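Local atomic coordinates of DYNE8 (Micromonospora chersina, PDB entry 4AMM), a protein that probably loads acyl building blocks through its acyltransferase domain, the part described here, as an iterative polyketide synthase of enediyne (dynemicin) biosynthesis. Residues Q148-A153 with T194-R199. Sequence-based numbering, arbitrary orientation.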
ATOM      1  N   GLN A 148      -0.297  -9.261 -13.030  1.00 15.38           N
ATOM      2  CA  GLN A 148       0.848  -8.365 -12.837  1.00 14.59           C
ATOM      3  C   GLN A 148       0.697  -7.092 -13.655  1.00 14.91           C
ATOM      4  O   GLN A 148       0.803  -5.986 -13.038  1.00 14.34           O
ATOM      5  CB  GLN A 148       2.172  -9.087 -13.067  1.00 14.37           C
ATOM      6  CG  GLN A 148       2.433 -10.187 -11.994  1.00 15.69           C
ATOM      7  CD  GLN A 148       3.857 -10.614 -11.958  1.00 16.52           C
ATOM      8  OE1 GLN A 148       4.766  -9.880 -12.268  1.00 15.13           O
ATOM      9  NE2 GLN A 148       4.086 -11.907 -11.600  1.00 19.79           N
ATOM     10  N   PRO A 149       0.426  -7.141 -14.931  1.00 14.38           N
ATOM     11  CA  PRO A 149       0.254  -5.861 -15.683  1.00 14.87           C
ATOM     12  C   PRO A 149      -0.983  -5.126 -15.226  1.00 15.20           C
ATOM     13  O   PRO A 149      -0.974  -3.873 -15.255  1.00 16.24           O
ATOM     14  CB  PRO A 149       0.233  -6.281 -17.137  1.00 15.52           C
ATOM     15  CG  PRO A 149      -0.133  -7.812 -17.101  1.00 16.68           C
ATOM     16  CD  PRO A 149       0.463  -8.320 -15.831  1.00 15.17           C
ATOM     17  N   ALA A 150      -2.057  -5.812 -14.844  1.00 15.63           N
ATOM     18  CA  ALA A 150      -3.248  -5.122 -14.327  1.00 15.44           C
ATOM     19  C   ALA A 150      -2.940  -4.331 -13.099  1.00 14.83           C
ATOM     20  O   ALA A 150      -3.345  -3.124 -13.029  1.00 16.76           O
ATOM     21  CB  ALA A 150      -4.351  -6.077 -14.067  1.00 17.70           C
ATOM     22  N   ILE A 151      -2.239  -4.914 -12.132  1.00 14.22           N
ATOM     23  CA  ILE A 151      -1.920  -4.184 -10.895  1.00 13.47           C
ATOM     24  C   ILE A 151      -1.009  -3.015 -11.237  1.00 14.98           C
ATOM     25  O   ILE A 151      -1.196  -1.891 -10.669  1.00 15.94           O
ATOM     26  CB  ILE A 151      -1.204  -5.128  -9.986  1.00 15.37           C
ATOM     27  CG1 ILE A 151      -2.272  -6.145  -9.475  1.00 15.19           C
ATOM     28  CG2 ILE A 151      -0.560  -4.413  -8.785  1.00 14.56           C
ATOM     29  CD1 ILE A 151      -1.620  -7.424  -8.800  1.00 18.30           C
ATOM     30  N   ILE A 152       0.006  -3.167 -12.082  1.00 13.18           N
ATOM     31  CA  ILE A 152       0.950  -2.086 -12.406  1.00 13.62           C
ATOM     32  C   ILE A 152       0.191  -1.009 -13.176  1.00 15.12           C
ATOM     33  O   ILE A 152       0.436   0.183 -12.871  1.00 14.90           O
ATOM     34  CB  ILE A 152       2.160  -2.667 -13.153  1.00 13.52           C
ATOM     35  CG1 ILE A 152       3.007  -3.477 -12.214  1.00 14.31           C
ATOM     36  CG2 ILE A 152       2.902  -1.544 -13.849  1.00 17.16           C
ATOM     37  CD1 ILE A 152       3.700  -2.584 -11.102  1.00 15.40           C
ATOM     38  N   ALA A 153      -0.752  -1.339 -14.034  1.00 13.99           N
ATOM     39  CA  ALA A 153      -1.520  -0.257 -14.720  1.00 14.15           C
ATOM     40  C   ALA A 153      -2.270   0.564 -13.677  1.00 15.02           C
ATOM     41  O   ALA A 153      -2.280   1.833 -13.778  1.00 16.74           O
ATOM     42  CB  ALA A 153      -2.463  -0.869 -15.744  1.00 15.36           C
ATOM     43  N   THR A 194       7.528   0.344 -17.940  1.00 17.43           N
ATOM     44  CA  THR A 194       7.189  -0.363 -16.698  1.00 15.69           C
ATOM     45  C   THR A 194       6.043  -1.324 -16.912  1.00 16.43           C
ATOM     46  O   THR A 194       6.109  -2.454 -16.417  1.00 16.31           O
ATOM     47  CB  THR A 194       6.884   0.671 -15.642  1.00 15.81           C
ATOM     48  OG1 THR A 194       8.042   1.492 -15.427  1.00 16.31           O
ATOM     49  CG2 THR A 194       6.574  -0.003 -14.292  1.00 17.85           C
ATOM     50  N   LEU A 195       4.994  -0.906 -17.600  1.00 14.70           N
ATOM     51  CA  LEU A 195       3.895  -1.812 -17.902  1.00 14.34           C
ATOM     52  C   LEU A 195       4.363  -2.922 -18.809  1.00 17.27           C
ATOM     53  O   LEU A 195       3.954  -4.080 -18.548  1.00 17.55           O
ATOM     54  CB  LEU A 195       2.739  -0.985 -18.510  1.00 19.08           C
ATOM     55  CG  LEU A 195       1.558  -1.818 -18.860  1.00 21.05           C
ATOM     56  CD1 LEU A 195       0.870  -2.444 -17.628  1.00 20.95           C
ATOM     57  CD2 LEU A 195       0.510  -1.030 -19.673  1.00 26.62           C
ATOM     58  N   ALA A 196       5.188  -2.661 -19.829  1.00 18.65           N
ATOM     59  CA  ALA A 196       5.672  -3.682 -20.677  1.00 18.10           C
ATOM     60  C   ALA A 196       6.509  -4.705 -19.869  1.00 17.65           C
ATOM     61  O   ALA A 196       6.371  -5.927 -20.074  1.00 18.29           O
ATOM     62  CB  ALA A 196       6.459  -3.052 -21.854  1.00 18.76           C
ATOM     63  N   LEU A 197       7.330  -4.236 -18.949  1.00 15.98           N
ATOM     64  CA  LEU A 197       8.128  -5.129 -18.139  1.00 14.04           C
ATOM     65  C   LEU A 197       7.219  -5.947 -17.219  1.00 15.28           C
ATOM     66  O   LEU A 197       7.493  -7.137 -17.008  1.00 14.68           O
ATOM     67  CB  LEU A 197       9.157  -4.357 -17.320  1.00 15.66           C
ATOM     68  CG  LEU A 197      10.056  -5.155 -16.412  1.00 16.84           C
ATOM     69  CD1 LEU A 197      10.890  -6.154 -17.219  1.00 19.19           C
ATOM     70  CD2 LEU A 197      10.912  -4.192 -15.636  1.00 19.96           C
ATOM     71  N   ALA A 198       6.201  -5.342 -16.679  1.00 14.85           N
ATOM     72  CA  ALA A 198       5.213  -6.121 -15.868  1.00 15.10           C
ATOM     73  C   ALA A 198       4.562  -7.248 -16.660  1.00 15.39           C
ATOM     74  O   ALA A 198       4.355  -8.288 -16.116  1.00 13.70           O
ATOM     75  CB  ALA A 198       4.162  -5.206 -15.258  1.00 16.27           C
ATOM     76  N   ARG A 199       4.231  -7.031 -17.928  1.00 16.34           N
ATOM     77  CA  ARG A 199       3.596  -8.076 -18.763  1.00 16.19           C
ATOM     78  C   ARG A 199       4.670  -9.163 -18.909  1.00 16.30           C
ATOM     79  O   ARG A 199       4.336 -10.334 -18.775  1.00 16.40           O
ATOM     80  CB  ARG A 199       3.289  -7.490 -20.144  1.00 18.98           C
ATOM     81  CG  ARG A 199       2.219  -6.528 -20.217  1.00 22.23           C
ATOM     82  CD  ARG A 199       1.832  -6.240 -21.745  1.00 32.85           C
ATOM     83  NE  ARG A 199       0.822  -5.194 -21.723  1.00 39.18           N
ATOM     84  CZ  ARG A 199      -0.412  -5.373 -21.257  1.00 44.03           C
ATOM     85  NH1 ARG A 199      -0.799  -6.589 -20.833  1.00 41.80           N
ATOM     86  NH2 ARG A 199      -1.263  -4.341 -21.240  1.00 48.27           N
TER
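With CG anti to the backbone N (chi1 180°), L195 reaches in from the flank and carries its CD1 branch across to P149 and A153, while R199, whose CG lies beside its own backbone N (chi1 -71°), runs extended as far as NE and brings its guanidinium to the CB-CG edge of the proline ring. R199 starts with its CB directed away from the facing helix, yet its chain returns to cover the margin. L195 CD1 lies 3.3 Å from P149 O, a close van der Waals approach to a carbonyl that also accepts the helical bond from A153 N. The same methyl rests 3.9 Å from P149 CB and 4.1 Å from A153 CB, so it touches two residues a turn apart. R199 crosses the proline at about a right angle: its CG meets P149 CB at 3.7 Å, and CB also lies over one face of the guanidinium, an apolar bed for an exposed charge. On the buried side I152 packs against the small A198 and T194. A198 CB touches I152 CG1 at 3.7 Å, and I152 CG2 reaches T194 CG2 at 4.0 Å, again across rather than alongside. The small A198 side chain facing P149 is consistent with the close approach: their CA atoms are 5.0 Å apart and the segment axes 8.2 Å. No hydrogen bond joins the two segments; the polar ends of Q148 are held by T144 and R201, and T194 OG1 bonds to D190 O. I152 continues inward to L177 and A181, near a probable nucleophile elbow around S176. The arrangement exemplifies close antiparallel helix packing (157° between the segment directions), here joining helices 144-165 and 191-206 within the alpha/beta core of an acyltransferase domain.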